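Local coordinates for protein isoprenyl transferase (Helicobacter pylori, PDB 2D2R) that probably catalyses the magnesium-dependent condensation of isopentenyl diphosphate with allylic pyrophosphates, building the long undecaprenyl pyrophosphate chain, at residues G27-L32 against W218-P223; F82-L87 against E112-E117; S96-L99 against R104-A107; F153-E158 against S175-T180; L189-T192 against M196-S199. All blocks are in the same frame, centred on the assembly; numbering follows the deposited sequence.

Contact 1. Residues G27-L32 against W218-P223; sequences GRWAKL and WPDFTP
Trp29, in the short helix 26-31, and Pro219, in the 3-10 turn 218-220, mark the closest approach of the two backbones, with their CA atoms 6.9 Å apart. The contact is made by one indole and the two residues that receive it. Trp29 places CG anti to its own backbone N (chi1 166°), which swings the indole out from the helix toward the turn. There the proline ring lies over one face of the indole: CB of Pro219 stands 3.6 Å from the centroid of the five-membered ring of Trp29, a CH-pi contact almost along the ring normal. CG of Pro219 follows behind at 3.9 Å from CD2 of Trp29, and the two side chains run past one another in opposite senses. Asp220 approaches the pyrrole part of the same indole. Its OD1 lies 2.7 Å from NE1 of Trp29, but the N-H points poorly at the oxygen (122°) and the hydrogen bond is weak. The carboxylate plane is turned 72° from that of the indole, and OD2 of Asp220 comes to 3.1 Å from CD1 of Trp29. Trp29 is inferred, from related enzymes, to bind substrate, as are Gly27 and Arg28; the turn therefore packs against a residue that probably binds substrate. Around it, the indole also meets the ring of Tyr39 and packs on Lys43 of helix 37-56, Trp218 bonds through NE1 to Gly44 O, and Thr222 starts helix 223-236, which follows strand 210-213 through this turn.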
# COMPACT_ATOMS: atom_id res chain seq x y z
N GLY A 27 -7.24 20.33 -9.47
CA GLY A 27 -8.32 21.25 -9.21
C GLY A 27 -7.93 22.26 -8.16
O GLY A 27 -8.31 23.42 -8.21
N ARG A 28 -7.14 21.81 -7.20
CA ARG A 28 -6.72 22.66 -6.13
C ARG A 28 -5.74 23.76 -6.61
O ARG A 28 -5.75 24.87 -6.09
CB ARG A 28 -6.07 21.79 -5.07
CG ARG A 28 -5.96 22.43 -3.74
CD ARG A 28 -5.33 21.46 -2.81
NE ARG A 28 -4.76 22.20 -1.70
CZ ARG A 28 -3.59 21.90 -1.14
NH1 ARG A 28 -2.88 20.88 -1.60
NH2 ARG A 28 -3.14 22.65 -0.14
N TRP A 29 -4.91 23.42 -7.59
CA TRP A 29 -3.93 24.34 -8.16
C TRP A 29 -4.67 25.44 -8.91
O TRP A 29 -4.20 26.57 -9.03
CB TRP A 29 -3.01 23.59 -9.12
CG TRP A 29 -2.19 24.44 -10.02
CD1 TRP A 29 -0.96 24.95 -9.76
CD2 TRP A 29 -2.53 24.87 -11.34
NE1 TRP A 29 -0.49 25.66 -10.85
CE2 TRP A 29 -1.45 25.63 -11.84
CE3 TRP A 29 -3.66 24.68 -12.16
CZ2 TRP A 29 -1.45 26.20 -13.12
CZ3 TRP A 29 -3.66 25.25 -13.44
CH2 TRP A 29 -2.55 26.00 -13.90
N ALA A 30 -5.84 25.08 -9.42
CA ALA A 30 -6.67 26.00 -10.15
C ALA A 30 -7.40 26.90 -9.17
O ALA A 30 -7.73 28.03 -9.50
CB ALA A 30 -7.67 25.22 -11.01
N LYS A 31 -7.63 26.40 -7.97
CA LYS A 31 -8.34 27.16 -6.95
C LYS A 31 -7.51 28.30 -6.40
O LYS A 31 -8.04 29.38 -6.12
CB LYS A 31 -8.79 26.24 -5.81
CG LYS A 31 -9.52 26.96 -4.64
CD LYS A 31 -8.60 27.19 -3.43
CE LYS A 31 -8.25 25.87 -2.72
NZ LYS A 31 -9.44 25.24 -2.07
N LEU A 32 -6.21 28.09 -6.22
CA LEU A 32 -5.38 29.14 -5.68
C LEU A 32 -5.16 30.24 -6.70
O LEU A 32 -4.74 31.34 -6.36
CB LEU A 32 -4.07 28.55 -5.17
CG LEU A 32 -4.32 27.47 -4.11
CD1 LEU A 32 -3.04 27.19 -3.34
CD2 LEU A 32 -5.42 27.94 -3.15
N TRP A 218 0.29 18.86 -8.68
CA TRP A 218 0.66 18.23 -9.94
C TRP A 218 0.95 19.20 -11.12
O TRP A 218 1.98 19.07 -11.78
CB TRP A 218 -0.39 17.17 -10.36
CG TRP A 218 -0.06 16.43 -11.67
CD1 TRP A 218 -0.79 16.48 -12.82
CD2 TRP A 218 1.05 15.55 -11.94
NE1 TRP A 218 -0.21 15.69 -13.79
CE2 TRP A 218 0.91 15.11 -13.28
CE3 TRP A 218 2.13 15.09 -11.18
CZ2 TRP A 218 1.82 14.23 -13.88
CZ3 TRP A 218 3.04 14.20 -11.78
CH2 TRP A 218 2.87 13.78 -13.12
N PRO A 219 0.04 20.16 -11.38
CA PRO A 219 0.29 21.09 -12.50
C PRO A 219 1.58 21.91 -12.35
O PRO A 219 2.01 22.53 -13.31
CB PRO A 219 -0.95 21.98 -12.49
CG PRO A 219 -2.03 21.04 -12.02
CD PRO A 219 -1.32 20.33 -10.85
N ASP A 220 2.17 21.92 -11.16
CA ASP A 220 3.42 22.66 -10.93
C ASP A 220 4.64 21.74 -10.93
O ASP A 220 5.78 22.21 -10.80
CB ASP A 220 3.38 23.38 -9.57
CG ASP A 220 2.39 24.51 -9.54
OD1 ASP A 220 2.18 25.13 -10.61
OD2 ASP A 220 1.81 24.78 -8.46
N PHE A 221 4.40 20.44 -11.07
CA PHE A 221 5.44 19.42 -11.02
C PHE A 221 6.29 19.38 -12.27
O PHE A 221 5.76 19.26 -13.36
CB PHE A 221 4.80 18.04 -10.79
CG PHE A 221 5.77 17.00 -10.29
CD1 PHE A 221 6.35 17.14 -9.05
CD2 PHE A 221 6.11 15.91 -11.08
CE1 PHE A 221 7.27 16.21 -8.58
CE2 PHE A 221 7.03 14.98 -10.63
CZ PHE A 221 7.62 15.14 -9.35
N THR A 222 7.60 19.44 -12.12
CA THR A 222 8.44 19.45 -13.31
C THR A 222 9.39 18.31 -13.39
O THR A 222 9.60 17.59 -12.41
CB THR A 222 9.29 20.69 -13.38
OG1 THR A 222 10.34 20.57 -12.42
CG2 THR A 222 8.51 21.88 -13.06
N PRO A 223 9.99 18.12 -14.56
CA PRO A 223 10.94 17.02 -14.66
C PRO A 223 12.09 17.27 -13.70
O PRO A 223 12.74 16.34 -13.25
CB PRO A 223 11.35 17.07 -16.12
CG PRO A 223 10.03 17.41 -16.77
CD PRO A 223 9.53 18.54 -15.90

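Contact 2. Residues F82-L87 against E112-E117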
# COMPACT_ATOMS: atom_id res chain seq x y z
N PHE A 82 -19.78 11.94 -20.26
CA PHE A 82 -19.01 13.08 -20.75
C PHE A 82 -17.48 12.96 -20.49
O PHE A 82 -16.67 13.28 -21.36
CB PHE A 82 -19.57 14.38 -20.14
CG PHE A 82 -18.65 15.56 -20.28
CD1 PHE A 82 -17.93 16.02 -19.18
CD2 PHE A 82 -18.44 16.14 -21.54
CE1 PHE A 82 -17.01 17.06 -19.32
CE2 PHE A 82 -17.52 17.18 -21.70
CZ PHE A 82 -16.80 17.64 -20.59
N LEU A 83 -17.13 12.49 -19.30
CA LEU A 83 -15.75 12.29 -18.91
C LEU A 83 -15.10 11.30 -19.87
O LEU A 83 -13.96 11.45 -20.29
CB LEU A 83 -15.70 11.71 -17.51
CG LEU A 83 -14.28 11.55 -16.97
CD1 LEU A 83 -13.86 12.89 -16.34
CD2 LEU A 83 -14.24 10.41 -15.95
N MET A 84 -15.86 10.26 -20.18
CA MET A 84 -15.39 9.22 -21.09
C MET A 84 -15.30 9.72 -22.54
O MET A 84 -14.67 9.09 -23.38
CB MET A 84 -16.34 8.02 -21.03
CG MET A 84 -16.47 7.39 -19.66
SD MET A 84 -17.48 5.92 -19.86
CE MET A 84 -16.65 5.24 -21.28
N LYS A 85 -15.96 10.84 -22.82
CA LYS A 85 -15.92 11.46 -24.16
C LYS A 85 -14.57 12.13 -24.26
O LYS A 85 -13.82 11.95 -25.23
CB LYS A 85 -17.02 12.51 -24.30
CG LYS A 85 -16.95 13.36 -25.57
CD LYS A 85 -18.17 13.08 -26.50
CE LYS A 85 -18.49 14.27 -27.47
NZ LYS A 85 -17.44 14.65 -28.49
N MET A 86 -14.28 12.91 -23.23
CA MET A 86 -13.05 13.66 -23.14
C MET A 86 -11.87 12.73 -23.07
O MET A 86 -10.80 13.04 -23.59
CB MET A 86 -13.10 14.57 -21.92
CG MET A 86 -14.24 15.59 -21.97
SD MET A 86 -14.32 16.53 -23.58
CE MET A 86 -13.15 17.92 -23.28
N LEU A 87 -12.04 11.58 -22.43
CA LEU A 87 -10.93 10.64 -22.34
C LEU A 87 -10.51 10.20 -23.74
O LEU A 87 -9.34 10.30 -24.12
CB LEU A 87 -11.32 9.41 -21.54
CG LEU A 87 -10.37 9.08 -20.41
CD1 LEU A 87 -10.79 7.74 -19.76
CD2 LEU A 87 -8.96 9.02 -20.93
N GLU A 112 -14.54 -2.58 -18.32
CA GLU A 112 -15.88 -3.10 -18.56
C GLU A 112 -16.91 -2.00 -18.29
O GLU A 112 -18.01 -2.01 -18.84
CB GLU A 112 -16.13 -4.29 -17.64
CG GLU A 112 -17.43 -5.05 -17.92
CD GLU A 112 -17.56 -6.33 -17.10
OE1 GLU A 112 -18.00 -6.26 -15.93
OE2 GLU A 112 -17.20 -7.40 -17.65
N GLY A 113 -16.56 -1.07 -17.44
CA GLY A 113 -17.48 0.00 -17.16
C GLY A 113 -17.35 1.16 -18.13
O GLY A 113 -17.73 2.28 -17.79
N PHE A 114 -16.79 0.91 -19.32
CA PHE A 114 -16.63 1.96 -20.33
C PHE A 114 -17.59 1.87 -21.50
O PHE A 114 -18.18 0.82 -21.77
CB PHE A 114 -15.21 1.97 -20.89
CG PHE A 114 -14.19 2.49 -19.93
CD1 PHE A 114 -14.55 3.41 -18.96
CD2 PHE A 114 -12.87 2.08 -20.01
CE1 PHE A 114 -13.60 3.91 -18.07
CE2 PHE A 114 -11.92 2.58 -19.12
CZ PHE A 114 -12.28 3.49 -18.15
N SER A 115 -17.75 3.00 -22.19
CA SER A 115 -18.59 3.05 -23.38
C SER A 115 -17.79 2.26 -24.42
O SER A 115 -16.55 2.36 -24.46
CB SER A 115 -18.73 4.47 -23.90
OG SER A 115 -17.59 4.81 -24.68
N LYS A 116 -18.48 1.48 -25.25
CA LYS A 116 -17.83 0.67 -26.28
C LYS A 116 -16.86 1.51 -27.08
O LYS A 116 -15.80 1.03 -27.50
CB LYS A 116 -18.88 0.06 -27.25
CG LYS A 116 -19.75 -1.00 -26.61
CD LYS A 116 -18.86 -2.04 -25.89
CE LYS A 116 -19.67 -3.10 -25.13
NZ LYS A 116 -20.52 -2.53 -24.04
N GLU A 117 -17.21 2.78 -27.28
CA GLU A 117 -16.35 3.64 -28.07
C GLU A 117 -15.01 3.88 -27.35
O GLU A 117 -13.95 3.80 -27.97
CB GLU A 117 -17.08 4.96 -28.34
CG GLU A 117 -16.26 6.04 -29.04
CD GLU A 117 -15.73 5.64 -30.42
OE1 GLU A 117 -16.54 5.20 -31.27
OE2 GLU A 117 -14.51 5.80 -30.67
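Met84 and Phe114 form a Met-aromatic contact between helix 80-100 and the loop that leads into helix 116-129, two helices packed beside the parallel sheet. Met84 points its CB at the loop. With CG beside the backbone N and anti to the carbonyl carbon (chi1 -59°), the chain runs straight on through chi2, and these two torsions carry the sulfur out to the phenyl group. SD of Met84 lies obliquely to the Phe114 ring, 5.2 Å from its centroid and 69° off its normal. The last torsion, chi3 47°, bends the chain and sets the position of the methyl alone. It turns CE of Met84 to the root of the aromatic side chain, 3.6 Å from CB of Phe114 and equally near to CD1 of that ring, while the two side chains pass at an angle. Against Ser115 the modelled methyl fits too tightly to be reliable, and its exact place there is doubtful. The serine hydroxyl has a task of its own: Ser115 is the N-cap of helix 116-129, and its OG accepts from Leu118 N. Met84 and Phe114 are buried, and further apolar residues close the group: Leu118 packs against Met84 and Leu87, Ile122 and Leu141 against Phe114. A salt bridge from Glu117 to Lys88 also spans the two helices. Within the Met-aromatic pair itself, the sulfur's approach is to one ortho carbon of the ring, SD of Met84 lying 4.0 Å from CD1 of Phe114.

Contact 3. Residues S96-L99 against R104-A107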
# COMPACT_ATOMS: atom_id res chain seq x y z
N SER A 96 -0.69 10.34 -31.39
CA SER A 96 0.51 10.68 -32.13
C SER A 96 1.78 10.79 -31.30
O SER A 96 2.87 10.50 -31.78
CB SER A 96 0.26 11.98 -32.88
OG SER A 96 -0.89 11.83 -33.71
N THR A 97 1.65 11.18 -30.04
CA THR A 97 2.83 11.33 -29.22
C THR A 97 3.40 10.02 -28.67
O THR A 97 4.55 9.97 -28.21
CB THR A 97 2.58 12.29 -28.08
OG1 THR A 97 3.76 12.37 -27.27
CG2 THR A 97 1.45 11.80 -27.24
N TYR A 98 2.62 8.95 -28.71
CA TYR A 98 3.11 7.66 -28.25
C TYR A 98 4.03 7.08 -29.34
O TYR A 98 5.08 6.52 -29.05
CB TYR A 98 1.96 6.69 -27.99
CG TYR A 98 1.17 6.97 -26.71
CD1 TYR A 98 0.12 7.90 -26.71
CD2 TYR A 98 1.50 6.34 -25.50
CE1 TYR A 98 -0.57 8.18 -25.53
CE2 TYR A 98 0.82 6.62 -24.33
CZ TYR A 98 -0.21 7.54 -24.35
OH TYR A 98 -0.86 7.88 -23.19
N LEU A 99 3.61 7.24 -30.60
CA LEU A 99 4.37 6.75 -31.75
C LEU A 99 5.67 7.53 -31.92
O LEU A 99 6.73 6.97 -32.22
CB LEU A 99 3.54 6.92 -33.02
CG LEU A 99 2.05 6.60 -32.94
CD1 LEU A 99 1.32 7.28 -34.10
CD2 LEU A 99 1.82 5.10 -32.96
N ARG A 104 5.06 2.54 -25.45
CA ARG A 104 3.97 1.57 -25.49
C ARG A 104 2.84 2.02 -24.56
O ARG A 104 3.11 2.52 -23.47
CB ARG A 104 4.47 0.22 -25.05
CG ARG A 104 3.41 -0.79 -25.08
CD ARG A 104 3.94 -2.16 -24.86
NE ARG A 104 2.83 -3.07 -25.00
CZ ARG A 104 2.92 -4.39 -24.86
NH1 ARG A 104 4.09 -4.97 -24.56
NH2 ARG A 104 1.83 -5.12 -25.05
N PHE A 105 1.58 1.80 -24.97
CA PHE A 105 0.45 2.21 -24.16
C PHE A 105 -0.32 1.08 -23.50
O PHE A 105 -0.64 0.08 -24.11
CB PHE A 105 -0.52 3.05 -24.98
CG PHE A 105 -1.82 3.36 -24.28
CD1 PHE A 105 -1.86 4.28 -23.22
CD2 PHE A 105 -2.99 2.71 -24.65
CE1 PHE A 105 -3.05 4.54 -22.56
CE2 PHE A 105 -4.19 2.96 -23.99
CZ PHE A 105 -4.22 3.89 -22.94
N ARG A 106 -0.62 1.23 -22.22
CA ARG A 106 -1.39 0.21 -21.55
C ARG A 106 -2.37 0.86 -20.58
O ARG A 106 -2.04 1.84 -19.94
CB ARG A 106 -0.44 -0.73 -20.81
CG ARG A 106 -1.05 -2.07 -20.43
CD ARG A 106 0.05 -3.17 -20.39
NE ARG A 106 -0.33 -4.22 -19.45
CZ ARG A 106 0.43 -5.27 -19.15
NH1 ARG A 106 1.61 -5.43 -19.73
NH2 ARG A 106 0.01 -6.14 -18.25
N ALA A 107 -3.59 0.35 -20.55
CA ALA A 107 -4.63 0.81 -19.63
C ALA A 107 -4.88 -0.27 -18.58
O ALA A 107 -4.85 -1.48 -18.91
CB ALA A 107 -5.94 1.06 -20.38
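Tyr98 and Phe105 meet as an offset edge-to-face, T-shaped pair, where helix 80-100, packed on the parallel sheet, leads into its edge strand 104-108. This is the returning half of a beta-alpha-beta connection that starts from strand 62-66. Following the strand, Arg104 comes first: it makes the nearest backbone approach, its CA lying 6.7 Å from CA of Tyr98, but its CB points away from the helix. Phe105 follows and turns toward the helix, with CG anti to its backbone N (chi1 172°). Its edge is directed at the face of the tyrosine, the centroids being 5.4 Å apart and the planes at 74°. CD1 of Phe105 is the leading atom, 3.7 Å from CE2 of Tyr98, and the aliphatic CB of Phe105 reaches CD2 of Tyr98 at 3.9 Å. Arg106 points away again and is held elsewhere, donating through NH2 to the backbone oxygens of Asp179 and Arg181. Ala107 closes the segment, its N lying 4.3 Å above the Phe105 ring plane, offset toward the rim. The buried tyrosine hydroxyl is satisfied by Gln137 OE1, a bond that ties the end of the ring to the neighbouring strand 136-140. The hydroxyl also touches the phenylalanine: OH of Tyr98 lies 3.7 Å from CD1 of Phe105.

Contact 4. Residues F153-E158 against S175-T180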
# COMPACT_ATOMS: atom_id res chain seq x y z
N PHE A 153 -9.30 -12.42 -8.87
CA PHE A 153 -9.85 -13.61 -8.21
C PHE A 153 -10.92 -14.28 -9.06
O PHE A 153 -11.02 -15.52 -9.12
CB PHE A 153 -10.48 -13.28 -6.86
CG PHE A 153 -11.32 -14.41 -6.31
CD1 PHE A 153 -10.72 -15.46 -5.59
CD2 PHE A 153 -12.69 -14.45 -6.54
CE1 PHE A 153 -11.50 -16.56 -5.11
CE2 PHE A 153 -13.48 -15.52 -6.07
CZ PHE A 153 -12.89 -16.59 -5.35
N LYS A 154 -11.76 -13.43 -9.66
CA LYS A 154 -12.86 -13.88 -10.52
C LYS A 154 -12.24 -14.57 -11.72
O LYS A 154 -12.80 -15.53 -12.27
CB LYS A 154 -13.70 -12.67 -10.95
CG LYS A 154 -14.92 -12.98 -11.82
CD LYS A 154 -15.88 -11.75 -11.91
CE LYS A 154 -15.15 -10.51 -12.41
NZ LYS A 154 -15.76 -9.18 -11.95
N SER A 155 -11.09 -14.05 -12.14
CA SER A 155 -10.36 -14.63 -13.25
C SER A 155 -9.91 -16.06 -12.87
O SER A 155 -10.06 -16.99 -13.67
CB SER A 155 -9.13 -13.77 -13.60
OG SER A 155 -8.27 -14.43 -14.53
N LEU A 156 -9.41 -16.24 -11.64
CA LEU A 156 -8.92 -17.57 -11.22
C LEU A 156 -10.04 -18.56 -11.00
O LEU A 156 -9.86 -19.74 -11.23
CB LEU A 156 -8.07 -17.51 -9.93
CG LEU A 156 -6.69 -16.86 -10.11
CD1 LEU A 156 -6.17 -16.28 -8.77
CD2 LEU A 156 -5.75 -17.87 -10.67
N LEU A 157 -11.18 -18.07 -10.53
CA LEU A 157 -12.35 -18.92 -10.26
C LEU A 157 -12.99 -19.34 -11.58
O LEU A 157 -13.41 -20.48 -11.76
CB LEU A 157 -13.40 -18.17 -9.42
CG LEU A 157 -14.79 -18.77 -9.13
CD1 LEU A 157 -14.76 -20.26 -8.95
CD2 LEU A 157 -15.31 -18.17 -7.87
N GLU A 158 -13.06 -18.41 -12.51
CA GLU A 158 -13.68 -18.69 -13.80
C GLU A 158 -12.77 -19.48 -14.75
O GLU A 158 -13.27 -20.25 -15.57
CB GLU A 158 -14.12 -17.38 -14.45
CG GLU A 158 -15.29 -16.78 -13.72
CD GLU A 158 -15.72 -15.43 -14.27
OE1 GLU A 158 -15.10 -14.95 -15.24
OE2 GLU A 158 -16.68 -14.85 -13.74
N SER A 175 -0.46 -12.62 -9.26
CA SER A 175 0.36 -11.63 -9.94
C SER A 175 0.14 -11.65 -11.44
O SER A 175 0.06 -10.65 -12.12
CB SER A 175 1.80 -11.95 -9.61
OG SER A 175 2.66 -11.11 -10.28
N ASN A 176 -0.04 -12.85 -11.95
CA ASN A 176 -0.17 -13.01 -13.40
C ASN A 176 -1.57 -12.86 -13.96
O ASN A 176 -1.78 -12.94 -15.17
CB ASN A 176 0.66 -14.28 -13.72
CG ASN A 176 2.17 -13.97 -13.53
OD1 ASN A 176 2.92 -14.33 -12.48
ND2 ASN A 176 2.66 -13.13 -14.46
N ARG A 177 -2.54 -12.56 -13.08
CA ARG A 177 -3.91 -12.30 -13.51
C ARG A 177 -4.29 -10.82 -13.23
O ARG A 177 -5.42 -10.43 -13.55
CB ARG A 177 -4.96 -13.15 -12.78
CG ARG A 177 -4.87 -14.65 -12.87
CD ARG A 177 -4.94 -15.12 -14.32
NE ARG A 177 -4.76 -16.58 -14.39
CZ ARG A 177 -5.75 -17.47 -14.46
NH1 ARG A 177 -7.02 -17.06 -14.48
NH2 ARG A 177 -5.45 -18.77 -14.49
N LEU A 178 -3.39 -10.04 -12.59
CA LEU A 178 -3.66 -8.62 -12.29
C LEU A 178 -3.54 -7.88 -13.62
O LEU A 178 -2.91 -8.39 -14.52
CB LEU A 178 -2.63 -8.08 -11.30
CG LEU A 178 -2.90 -8.66 -9.88
CD1 LEU A 178 -1.80 -8.32 -8.95
CD2 LEU A 178 -4.23 -8.07 -9.35
N ASP A 179 -4.15 -6.70 -13.73
CA ASP A 179 -4.08 -5.88 -14.97
C ASP A 179 -2.62 -5.60 -15.34
O ASP A 179 -2.27 -5.39 -16.49
CB ASP A 179 -4.76 -4.51 -14.74
CG ASP A 179 -6.24 -4.61 -14.47
OD1 ASP A 179 -6.86 -3.55 -14.21
OD2 ASP A 179 -6.83 -5.72 -14.49
N THR A 180 -1.75 -5.58 -14.33
CA THR A 180 -0.32 -5.28 -14.49
C THR A 180 0.56 -6.50 -14.80
O THR A 180 1.77 -6.41 -14.74
CB THR A 180 0.25 -4.66 -13.17
OG1 THR A 180 -0.14 -5.53 -12.10
CG2 THR A 180 -0.36 -3.29 -12.89
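Arg177 reaches from the loop after helix 171-175 to Ser155 and Leu156, near the C-terminal end of helix 145-158. The polar part is one nearly straight hydrogen bond: NH1 of Arg177 donates to OG of Ser155 at 2.9 Å, with an N-H...O angle of 160°. The hydroxyl lies practically in the guanidinium plane, at its edge. A bend at chi2 of Arg177 (-58°) folds the chain back, and this also brings CD of Arg177 to 3.4 Å from OG of Ser155. The apolar part comes from Leu156, which covers one face of the guanidinium: its CD2 stands 3.8 Å from CZ of Arg177, over the centre. Its CG, meanwhile, touches CG of Arg177 at 4.0 Å. NH2 of Arg177 also bonds to Ser159 O, just past the helix. Leu156 also packs on Phe153 of the second subunit, and the helix meets its counterpart there. The guanidinium is thus bonded at its edge and covered by leucine on one face, close to the last turn of the helix, where the carbonyl-rich end would probably favour a positive group; this pins the loop to a helix of the dimer interface.

Contact 5. Residues L189-T192 against M196-S199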
# COMPACT_ATOMS: atom_id res chain seq x y z
N LEU A 189 6.85 4.80 -5.54
CA LEU A 189 5.46 5.27 -5.69
C LEU A 189 5.45 6.70 -5.16
O LEU A 189 5.77 6.96 -4.00
CB LEU A 189 4.49 4.39 -4.86
CG LEU A 189 3.06 4.93 -4.82
CD1 LEU A 189 2.49 5.00 -6.26
CD2 LEU A 189 2.19 4.03 -3.99
N LEU A 190 5.16 7.64 -6.05
CA LEU A 190 5.17 9.04 -5.67
C LEU A 190 3.80 9.62 -5.64
O LEU A 190 3.00 9.30 -6.50
CB LEU A 190 5.96 9.85 -6.72
CG LEU A 190 5.85 11.36 -6.69
CD1 LEU A 190 6.63 11.86 -5.46
CD2 LEU A 190 6.50 11.93 -8.06
N ARG A 191 3.53 10.45 -4.64
CA ARG A 191 2.23 11.14 -4.59
C ARG A 191 2.46 12.64 -4.43
O ARG A 191 3.12 13.10 -3.50
CB ARG A 191 1.32 10.63 -3.43
CG ARG A 191 0.04 11.42 -3.32
CD ARG A 191 -1.06 10.74 -2.54
NE ARG A 191 -2.28 11.53 -2.57
CZ ARG A 191 -3.48 11.05 -2.30
NH1 ARG A 191 -3.59 9.76 -1.95
NH2 ARG A 191 -4.57 11.83 -2.48
N THR A 192 1.93 13.40 -5.40
CA THR A 192 2.06 14.84 -5.37
C THR A 192 0.81 15.41 -4.66
O THR A 192 -0.11 14.66 -4.29
CB THR A 192 2.13 15.40 -6.85
OG1 THR A 192 0.91 15.09 -7.51
CG2 THR A 192 3.30 14.73 -7.62
N MET A 196 -0.88 12.12 2.25
CA MET A 196 -0.00 10.96 2.45
C MET A 196 -0.86 9.72 2.67
O MET A 196 -0.99 9.27 3.79
CB MET A 196 0.91 11.23 3.64
CG MET A 196 1.93 12.29 3.24
SD MET A 196 2.99 12.86 4.60
CE MET A 196 3.92 11.32 5.05
N ARG A 197 -1.41 9.17 1.60
CA ARG A 197 -2.32 7.97 1.66
C ARG A 197 -2.08 7.24 0.34
O ARG A 197 -1.74 7.93 -0.63
CB ARG A 197 -3.80 8.42 1.65
CG ARG A 197 -4.36 8.96 2.98
CD ARG A 197 -5.92 9.08 2.92
NE ARG A 197 -6.32 9.96 1.84
CZ ARG A 197 -6.20 11.28 1.87
NH1 ARG A 197 -5.71 11.89 2.95
NH2 ARG A 197 -6.55 12.00 0.81
N LEU A 198 -2.32 5.92 0.26
CA LEU A 198 -2.09 5.19 -1.01
C LEU A 198 -3.31 5.33 -1.93
O LEU A 198 -3.21 5.16 -3.16
CB LEU A 198 -1.91 3.70 -0.79
CG LEU A 198 -0.81 3.44 0.21
CD1 LEU A 198 -0.94 1.97 0.70
CD2 LEU A 198 0.50 3.67 -0.48
N SER A 199 -4.44 5.59 -1.30
CA SER A 199 -5.68 5.71 -2.04
C SER A 199 -6.02 4.56 -2.97
O SER A 199 -6.39 4.79 -4.13
CB SER A 199 -5.67 7.05 -2.81
OG SER A 199 -5.90 8.08 -1.86
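Arg191, at the end of strand 188-191, bonds to Arg197 and Ser199 in the loop that follows, and the tight part of the contact centres on its NH1. With CG anti to the backbone N and the chain extended to NE, the guanidinium reaches across the turn and NH1 gives two hydrogen bonds. One goes to OG of Ser199 at 2.9 Å, with the hydroxyl at the edge of the guanidinium, close to its plane. The other, also 2.9 Å, goes from NH1 of Arg191 to the carbonyl O of Arg197; here the nitrogen sits above the carbonyl plane, 53° out of it. This second bond is somewhat bent, with an N-H...O angle of 143°. Beside these bonds Leu189 and Leu198 close the buried side, CD2 of Leu189 lying 3.9 Å from CD2 of Leu198 with the two side chains at about a right angle. The opposite character belongs to the partly exposed side, where the guanidinium of Arg197 stands across from that of Arg191, planes 72° apart and NH2 to NH2 of the two arginines 3.8 Å. Both arginines, Leu198 and Ser199 are inferred to bind substrate, consistent with positive groups that probably line a pocket for its diphosphate. The loose end is tied elsewhere, NH1 of Arg197 forming salt bridges with Glu195 and with Glu210 of the second subunit, while NH2 of Arg191 makes a long, weak ion pair with Asp24. Strand 188-191 runs between strands 18-22 and 210-213, and Leu198 packs on Leu198 of the second subunit.

Contact 1 opens first along the chain, at helix 26-31, and closes last, just before helix 223-236, so all other contacts lie within its span. Contact 2 opens on helix 80-100 and closes at the start of helix 116-129; contact 3 lies inside it, joining the far end of the same helix to strand 104-108. In series after these, contact 4 ties helix 145-158 to the loop after helix 171-175, and contact 5 closes a short loop from strand 188-191; none of the five cross. Contacts 3 and 4 touch through Arg106, while Phe221 of contact 1 packs on Leu190 of contact 5. Contacts 4 and 5, centres 25 Å apart, both touch the second subunit.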